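Local coordinates for protein Old Yellow Enzyme (Pichia, PDB 6AGZ) that probably uses its bound flavin mononucleotide to carry out the asymmetric reduction of enone compounds, as an NAD(P)H-dependent old yellow enzyme, at residues Y365-S368 with R369-K372. Sequence-based numbering, arbitrary orientation.
Sequences YDRS and RFYK. With FMN (flavin mononucleotide), chain C.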
ATOM      1  N   TYR A 365       6.079 -34.378   0.047  1.00 19.87           N
ATOM      2  CA  TYR A 365       4.994 -34.376  -0.920  1.00 20.41           C
ATOM      3  C   TYR A 365       5.521 -34.725  -2.309  1.00 20.42           C
ATOM      4  O   TYR A 365       6.714 -34.608  -2.599  1.00 19.71           O
ATOM      5  CB  TYR A 365       4.278 -33.023  -0.936  1.00 21.56           C
ATOM      6  CG  TYR A 365       5.168 -31.828  -1.205  1.00 22.28           C
ATOM      7  CD1 TYR A 365       5.501 -31.462  -2.503  1.00 22.85           C
ATOM      8  CD2 TYR A 365       5.658 -31.054  -0.160  1.00 22.13           C
ATOM      9  CE1 TYR A 365       6.307 -30.369  -2.753  1.00 22.95           C
ATOM     10  CE2 TYR A 365       6.464 -29.956  -0.401  1.00 22.02           C
ATOM     11  CZ  TYR A 365       6.785 -29.619  -1.700  1.00 23.74           C
ATOM     12  OH  TYR A 365       7.587 -28.528  -1.947  1.00 25.63           O
ATOM     13  N   ASP A 366       4.608 -35.161  -3.171  1.00 20.15           N
ATOM     14  CA  ASP A 366       4.943 -35.631  -4.512  1.00 20.64           C
ATOM     15  C   ASP A 366       4.143 -34.806  -5.517  1.00 19.29           C
ATOM     16  O   ASP A 366       2.965 -35.086  -5.761  1.00 19.06           O
ATOM     17  CB  ASP A 366       4.660 -37.124  -4.649  1.00 22.41           C
ATOM     18  CG  ASP A 366       5.131 -37.691  -5.974  1.00 24.62           C
ATOM     19  OD1 ASP A 366       5.780 -36.957  -6.748  1.00 25.33           O
ATOM     20  OD2 ASP A 366       4.861 -38.882  -6.234  1.00 25.50           O
ATOM     21  N   ARG A 367       4.793 -33.794  -6.097  1.00 18.68           N
ATOM     22  CA  ARG A 367       4.120 -32.913  -7.046  1.00 19.20           C
ATOM     23  C   ARG A 367       3.629 -33.668  -8.276  1.00 19.30           C
ATOM     24  O   ARG A 367       2.609 -33.292  -8.868  1.00 19.94           O
ATOM     25  CB  ARG A 367       5.061 -31.774  -7.451  1.00 21.55           C
ATOM     26  CG  ARG A 367       4.662 -31.041  -8.723  1.00 24.22           C
ATOM     27  CD  ARG A 367       5.446 -29.752  -8.905  1.00 26.91           C
ATOM     28  NE  ARG A 367       5.050 -28.734  -7.937  1.00 29.23           N
ATOM     29  CZ  ARG A 367       3.963 -27.977  -8.052  1.00 29.09           C
ATOM     30  NH1 ARG A 367       3.158 -28.121  -9.097  1.00 28.97           N
ATOM     31  NH2 ARG A 367       3.680 -27.075  -7.123  1.00 27.86           N
ATOM     32  N   SER A 368       4.318 -34.746  -8.660  1.00 18.78           N
ATOM     33  CA  SER A 368       3.949 -35.479  -9.867  1.00 18.97           C
ATOM     34  C   SER A 368       2.554 -36.085  -9.783  1.00 19.65           C
ATOM     35  O   SER A 368       1.995 -36.467 -10.818  1.00 21.37           O
ATOM     36  CB  SER A 368       4.971 -36.583 -10.145  1.00 18.04           C
ATOM     37  OG  SER A 368       4.837 -37.647  -9.220  1.00 16.15           O
ATOM     38  N   ARG A 369       1.975 -36.179  -8.584  1.00 19.24           N
ATOM     39  CA  ARG A 369       0.638 -36.732  -8.405  1.00 18.35           C
ATOM     40  C   ARG A 369      -0.339 -35.706  -7.842  1.00 16.00           C
ATOM     41  O   ARG A 369      -1.414 -36.077  -7.357  1.00 13.75           O
ATOM     42  CB  ARG A 369       0.687 -37.976  -7.514  1.00 20.19           C
ATOM     43  CG  ARG A 369       1.048 -39.248  -8.271  1.00 23.79           C
ATOM     44  CD  ARG A 369       2.276 -39.934  -7.697  1.00 26.48           C
ATOM     45  NE  ARG A 369       1.940 -41.158  -6.974  1.00 27.57           N
ATOM     46  CZ  ARG A 369       2.290 -41.408  -5.717  1.00 28.02           C
ATOM     47  NH1 ARG A 369       2.996 -40.519  -5.032  1.00 29.21           N
ATOM     48  NH2 ARG A 369       1.938 -42.550  -5.145  1.00 28.67           N
ATOM     49  N   PHE A 370       0.012 -34.418  -7.898  1.00 15.65           N
ATOM     50  CA  PHE A 370      -0.925 -33.372  -7.500  1.00 16.83           C
ATOM     51  C   PHE A 370      -2.192 -33.422  -8.345  1.00 18.34           C
ATOM     52  O   PHE A 370      -3.309 -33.355  -7.819  1.00 16.92           O
ATOM     53  CB  PHE A 370      -0.270 -31.995  -7.623  1.00 16.43           C
ATOM     54  CG  PHE A 370       0.688 -31.664  -6.512  1.00 15.26           C
ATOM     55  CD1 PHE A 370       0.801 -32.479  -5.399  1.00 15.55           C
ATOM     56  CD2 PHE A 370       1.464 -30.517  -6.577  1.00 14.59           C
ATOM     57  CE1 PHE A 370       1.681 -32.164  -4.377  1.00 15.71           C
ATOM     58  CE2 PHE A 370       2.343 -30.195  -5.560  1.00 15.19           C
ATOM     59  CZ  PHE A 370       2.452 -31.019  -4.459  1.00 14.45           C
ATOM     60  N   TYR A 371      -2.034 -33.545  -9.664  1.00 20.32           N
ATOM     61  CA  TYR A 371      -3.140 -33.431 -10.605  1.00 23.25           C
ATOM     62  C   TYR A 371      -3.396 -34.737 -11.354  1.00 24.57           C
ATOM     63  O   TYR A 371      -3.877 -34.721 -12.489  1.00 24.90           O
ATOM     64  CB  TYR A 371      -2.885 -32.297 -11.597  1.00 23.75           C
ATOM     65  CG  TYR A 371      -2.591 -30.961 -10.951  1.00 23.42           C
ATOM     66  CD1 TYR A 371      -3.588 -30.252 -10.291  1.00 23.40           C
ATOM     67  CD2 TYR A 371      -1.320 -30.404 -11.009  1.00 22.91           C
ATOM     68  CE1 TYR A 371      -3.324 -29.029  -9.702  1.00 22.35           C
ATOM     69  CE2 TYR A 371      -1.048 -29.181 -10.425  1.00 22.78           C
ATOM     70  CZ  TYR A 371      -2.053 -28.499  -9.773  1.00 23.01           C
ATOM     71  OH  TYR A 371      -1.785 -27.281  -9.190  1.00 24.26           O
ATOM     72  N   LYS A 372      -3.084 -35.875 -10.736  1.00 24.20           N
ATOM     73  CA  LYS A 372      -3.358 -37.166 -11.359  1.00 24.40           C
ATOM     74  C   LYS A 372      -4.867 -37.376 -11.400  1.00 24.02           C
ATOM     75  O   LYS A 372      -5.489 -37.668 -10.373  1.00 24.00           O
ATOM     76  CB  LYS A 372      -2.659 -38.288 -10.598  1.00 25.22           C
ATOM     77  CG  LYS A 372      -2.359 -39.519 -11.446  1.00 27.20           C
ATOM     78  CD  LYS A 372      -1.552 -40.548 -10.666  1.00 28.98           C
ATOM     79  CE  LYS A 372      -0.684 -41.394 -11.591  1.00 31.06           C
ATOM     80  NZ  LYS A 372      -1.486 -42.345 -12.409  1.00 31.45           N
TER
HETATM   81  N1  FMN C 501      -4.859 -22.061  -4.174  1.00 14.92           N
HETATM   82  C2  FMN C 501      -6.158 -21.627  -4.359  1.00 15.35           C
HETATM   83  O2  FMN C 501      -6.501 -20.520  -3.945  1.00 14.37           O
HETATM   84  N3  FMN C 501      -7.073 -22.429  -5.009  1.00 15.65           N
HETATM   85  C4  FMN C 501      -6.691 -23.669  -5.475  1.00 17.33           C
HETATM   86  O4  FMN C 501      -7.501 -24.390  -6.055  1.00 20.38           O
HETATM   87  C4A FMN C 501      -5.386 -24.107  -5.289  1.00 16.41           C
HETATM   88  N5  FMN C 501      -5.009 -25.344  -5.756  1.00 17.72           N
HETATM   89  C5A FMN C 501      -3.717 -25.788  -5.572  1.00 18.81           C
HETATM   90  C6  FMN C 501      -3.345 -27.039  -6.047  1.00 20.06           C
HETATM   91  C7  FMN C 501      -2.045 -27.493  -5.868  1.00 21.96           C
HETATM   92  C7M FMN C 501      -1.645 -28.844  -6.377  1.00 22.69           C
HETATM   93  C8  FMN C 501      -1.115 -26.695  -5.215  1.00 21.07           C
HETATM   94  C8M FMN C 501       0.290 -27.184  -5.021  1.00 22.50           C
HETATM   95  C9  FMN C 501      -1.487 -25.443  -4.744  1.00 19.48           C
HETATM   96  C9A FMN C 501      -2.790 -24.985  -4.918  1.00 17.80           C
HETATM   97  N10 FMN C 501      -3.167 -23.738  -4.451  1.00 16.58           N
HETATM   98  C10 FMN C 501      -4.465 -23.300  -4.637  1.00 15.61           C
HETATM   99  C1' FMN C 501      -2.173 -22.870  -3.733  1.00 16.76           C
HETATM  100  C2' FMN C 501      -2.166 -23.295  -2.262  1.00 17.21           C
HETATM  101  O2' FMN C 501      -3.444 -23.071  -1.708  1.00 17.43           O
HETATM  102  C3' FMN C 501      -1.106 -22.575  -1.429  1.00 17.00           C
HETATM  103  O3' FMN C 501      -1.377 -21.193  -1.390  1.00 16.74           O
HETATM  104  C4' FMN C 501       0.292 -22.820  -1.990  1.00 17.18           C
HETATM  105  O4' FMN C 501       0.462 -24.195  -2.253  1.00 15.28           O
HETATM  106  C5' FMN C 501       1.378 -22.373  -1.020  1.00 17.70           C
HETATM  107  O5' FMN C 501       1.187 -23.005   0.226  1.00 19.55           O
HETATM  108  P   FMN C 501       2.205 -24.154   0.713  1.00 18.30           P
HETATM  109  O1P FMN C 501       3.618 -23.629   0.625  1.00 21.30           O
HETATM  110  O2P FMN C 501       1.900 -24.536   2.142  1.00 19.09           O
HETATM  111  O3P FMN C 501       2.045 -25.362  -0.177  1.00 16.81           O
HETATM  112  O   HOH W   1       0.215 -33.850 -11.043  1.00 23.75           O
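Asp366 and Arg369 meet in a salt bridge, NH1 of Arg369 lying 2.8 Å from OD2 of Asp366, on that oxygen's anti lone pair, though the bond is bent and tilted from the guanidinium plane; carboxylate and guanidinium planes stand 45° apart. The other terminal nitrogen, NH2, pairs with Asp377. With its CG anti to the backbone N (chi1 -174°), Asp366 also turns OD1 toward the chain ahead: the backbone N of Ser368 donates to it, closing an Asx turn suited to a short acidic side chain, and Ser368 OG, at 2.7 Å, is a second donor on the same face. Replacing Asp366 by alanine is likely to cost Ser368 OG and N their shared acceptor and Arg369 its close carboxylate at NH1, leaving it to Asp377 and, weakly, Glu389.

Two successive i+3 to i backbone bonds, Arg369 N to Asp366 O and Phe370 N to Arg367 O (3.0 Å), wind the chain into a short 3-10 turn, while a water links Arg367 O to Tyr371 N. This loop, following helix 352-358 of the TIM-barrel flavoenzyme, lines the dimethylbenzene end of the flavin.

Ring contacts centre on Phe370, a flat ring filling a buried place. Arg367 CA sits over its face, 3.4 Å from the centroid in a CH-pi contact, and Tyr365 CD1 touches CZ of Phe370. The CE2 edge of Phe370 points at the guanidinium face of Arg367, the planes 75° apart. Flavin methyl C7M meets Phe370 CD2 at 3.5 Å. Tyr371 OH closely approaches the same methyl, 3.2 Å from C7M.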